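Local structure of branched-chain alpha-ketoacid decarboxylase (Lactococcus lactis, 2VBF) at residues L377-D380 with R381-A385. The protein probably decarboxylates branched-chain and aromatic alpha-keto acids to aldehydes, using thiamine diphosphate and one magnesium ion per subunit. Residues are numbered along the deposited sequence; the frame is centred on the assembly and turned at random.
Sequences LSQD and RLWQA
Q379 and W383 meet one helical turn apart. The indole NE1 of W383 donates to OE1 of Q379 at 3.0 Å. The bond is somewhat bent, and the oxygen sits at the ring edge, tilted 19° from the ring plane. The two side chains run side by side, with amide and ring planes 36° apart. Q379 reaches this position because its chain bends at chi2 (-85°), which turns OE1 toward the indole. The other end of the amide, NE2, makes a weak hydrogen bond to OG1 of T402, a thiamine diphosphate-binding residue.

The same pair is also joined through the backbone, W383 N to Q379 O at 3.2 Å. The shortest backbone bond here is L382 N to S378 O, 2.8 Å, and Q384 N bonds to D380 O. These bonds begin helix 379-389. S378 is at the N-cap position, and its OG lies 3.3 Å from CG of R381. The D380 and R381 charges pair outside this turn, with K556 and E525.

Beside this polar pair the packing is apolar. CD2 of L377 comes to 4.3 Å from CB of L382, and both side chains rest on L547 of strand 542-548. CD2 of L382 lies over one face of the W383 ring, toward its rim. W383 also touches I477 of strand 473-478 and stacks edge-to-face with F449. The contact ties the start of a helix against the parallel sheet of the C-terminal cofactor-binding domain.

A phenylalanine in place of W383 would probably leave OE1 of Q379 without its indole donor and the amide freer to turn. By fixing one end of the Q379 amide, the indole is likely to help orient NE2 toward T402, in the second shell of the cofactor site.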
ATOM      1  N   LEU A 377     -20.489  -1.407 -27.679  1.00 22.06           N
ATOM      2  CA  LEU A 377     -19.250  -2.154 -27.478  1.00 21.09           C
ATOM      3  C   LEU A 377     -19.472  -3.443 -26.707  1.00 20.83           C
ATOM      4  O   LEU A 377     -20.163  -3.459 -25.692  1.00 21.30           O
ATOM      5  CB  LEU A 377     -18.240  -1.316 -26.701  1.00 21.37           C
ATOM      6  CG  LEU A 377     -17.151  -0.601 -27.470  1.00 23.21           C
ATOM      7  CD1 LEU A 377     -16.262   0.126 -26.443  1.00 21.60           C
ATOM      8  CD2 LEU A 377     -16.318  -1.554 -28.330  1.00 22.62           C
ATOM      9  N   SER A 378     -18.865  -4.513 -27.205  1.00 20.76           N
ATOM     10  CA  SER A 378     -18.833  -5.793 -26.516  1.00 21.54           C
ATOM     11  C   SER A 378     -17.371  -6.190 -26.338  1.00 20.45           C
ATOM     12  O   SER A 378     -16.491  -5.738 -27.093  1.00 17.83           O
ATOM     13  CB  SER A 378     -19.574  -6.863 -27.318  1.00 22.03           C
ATOM     14  OG  SER A 378     -18.901  -7.138 -28.535  1.00 25.41           O
ATOM     15  N   GLN A 379     -17.121  -7.043 -25.353  1.00 20.28           N
ATOM     16  CA  GLN A 379     -15.753  -7.436 -25.020  1.00 19.45           C
ATOM     17  C   GLN A 379     -15.031  -8.100 -26.193  1.00 18.70           C
ATOM     18  O   GLN A 379     -13.953  -7.673 -26.571  1.00 18.51           O
ATOM     19  CB  GLN A 379     -15.737  -8.357 -23.800  1.00 17.80           C
ATOM     20  CG  GLN A 379     -16.016  -7.645 -22.490  1.00 17.66           C
ATOM     21  CD  GLN A 379     -14.783  -7.019 -21.865  1.00 15.63           C
ATOM     22  OE1 GLN A 379     -13.657  -7.253 -22.322  1.00 15.78           O
ATOM     23  NE2 GLN A 379     -14.985  -6.221 -20.816  1.00 16.35           N
ATOM     24  N   ASP A 380     -15.630  -9.126 -26.776  1.00 19.68           N
ATOM     25  CA  ASP A 380     -14.968  -9.844 -27.874  1.00 20.75           C
ATOM     26  C   ASP A 380     -14.621  -8.930 -29.057  1.00 20.64           C
ATOM     27  O   ASP A 380     -13.510  -8.991 -29.589  1.00 20.63           O
ATOM     28  CB  ASP A 380     -15.808 -11.040 -28.320  1.00 21.90           C
ATOM     29  CG  ASP A 380     -15.850 -12.142 -27.273  1.00 24.01           C
ATOM     30  OD1 ASP A 380     -14.875 -12.282 -26.495  1.00 23.28           O
ATOM     31  OD2 ASP A 380     -16.861 -12.869 -27.220  1.00 26.51           O
ATOM     32  N   ARG A 381     -15.561  -8.066 -29.442  1.00 20.29           N
ATOM     33  CA  ARG A 381     -15.321  -7.093 -30.510  1.00 19.76           C
ATOM     34  C   ARG A 381     -14.282  -6.040 -30.132  1.00 19.25           C
ATOM     35  O   ARG A 381     -13.503  -5.602 -30.981  1.00 18.80           O
ATOM     36  CB  ARG A 381     -16.636  -6.414 -30.925  1.00 20.29           C
ATOM     37  CG  ARG A 381     -17.650  -7.378 -31.532  1.00 22.66           C
ATOM     38  CD  ARG A 381     -17.316  -7.718 -32.984  1.00 24.22           C
ATOM     39  NE  ARG A 381     -17.487  -6.558 -33.855  1.00 24.92           N
ATOM     40  CZ  ARG A 381     -17.199  -6.541 -35.150  1.00 26.73           C
ATOM     41  NH1 ARG A 381     -16.699  -7.617 -35.741  1.00 27.01           N
ATOM     42  NH2 ARG A 381     -17.397  -5.434 -35.850  1.00 26.03           N
ATOM     43  N   LEU A 382     -14.275  -5.625 -28.860  1.00 17.54           N
ATOM     44  CA  LEU A 382     -13.288  -4.674 -28.378  1.00 16.86           C
ATOM     45  C   LEU A 382     -11.875  -5.175 -28.664  1.00 16.27           C
ATOM     46  O   LEU A 382     -11.051  -4.428 -29.199  1.00 15.88           O
ATOM     47  CB  LEU A 382     -13.450  -4.413 -26.873  1.00 16.44           C
ATOM     48  CG  LEU A 382     -12.359  -3.588 -26.182  1.00 16.71           C
ATOM     49  CD1 LEU A 382     -12.177  -2.202 -26.790  1.00 17.25           C
ATOM     50  CD2 LEU A 382     -12.649  -3.445 -24.684  1.00 15.54           C
ATOM     51  N   TRP A 383     -11.591  -6.430 -28.309  1.00 17.29           N
ATOM     52  CA  TRP A 383     -10.203  -6.927 -28.433  1.00 16.61           C
ATOM     53  C   TRP A 383      -9.842  -7.180 -29.898  1.00 17.48           C
ATOM     54  O   TRP A 383      -8.688  -7.030 -30.273  1.00 18.65           O
ATOM     55  CB  TRP A 383      -9.930  -8.126 -27.513  1.00 15.98           C
ATOM     56  CG  TRP A 383     -10.288  -7.757 -26.118  1.00 15.45           C
ATOM     57  CD1 TRP A 383     -11.302  -8.272 -25.381  1.00 15.01           C
ATOM     58  CD2 TRP A 383      -9.726  -6.689 -25.344  1.00 14.89           C
ATOM     59  NE1 TRP A 383     -11.384  -7.623 -24.172  1.00 15.27           N
ATOM     60  CE2 TRP A 383     -10.430  -6.647 -24.124  1.00 15.50           C
ATOM     61  CE3 TRP A 383      -8.685  -5.774 -25.556  1.00 14.56           C
ATOM     62  CZ2 TRP A 383     -10.126  -5.734 -23.118  1.00 14.59           C
ATOM     63  CZ3 TRP A 383      -8.381  -4.860 -24.549  1.00 15.16           C
ATOM     64  CH2 TRP A 383      -9.099  -4.853 -23.345  1.00 16.35           C
ATOM     65  N   GLN A 384     -10.837  -7.538 -30.713  1.00 18.40           N
ATOM     66  CA  GLN A 384     -10.648  -7.634 -32.172  0.50 18.66           C
ATOM     67  C   GLN A 384     -10.243  -6.268 -32.724  1.00 18.88           C
ATOM     68  O   GLN A 384      -9.311  -6.154 -33.533  1.00 19.15           O
ATOM     69  CB  GLN A 384     -11.935  -8.118 -32.848  0.50 19.25           C
ATOM     70  CG  GLN A 384     -11.772  -8.498 -34.325  0.50 19.06           C
ATOM     71  CD  GLN A 384     -13.095  -8.679 -35.040  0.50 19.49           C
ATOM     72  OE1 GLN A 384     -14.143  -8.800 -34.412  0.50 19.27           O
ATOM     73  NE2 GLN A 384     -13.053  -8.679 -36.369  0.50 18.70           N
ATOM     74  N   ALA A 385     -10.939  -5.226 -32.276  1.00 17.35           N
ATOM     75  CA  ALA A 385     -10.634  -3.857 -32.669  1.00 18.09           C
ATOM     76  C   ALA A 385      -9.234  -3.419 -32.240  1.00 19.53           C
ATOM     77  O   ALA A 385      -8.498  -2.833 -33.030  1.00 20.52           O
ATOM     78  CB  ALA A 385     -11.680  -2.900 -32.113  1.00 18.59           C
TER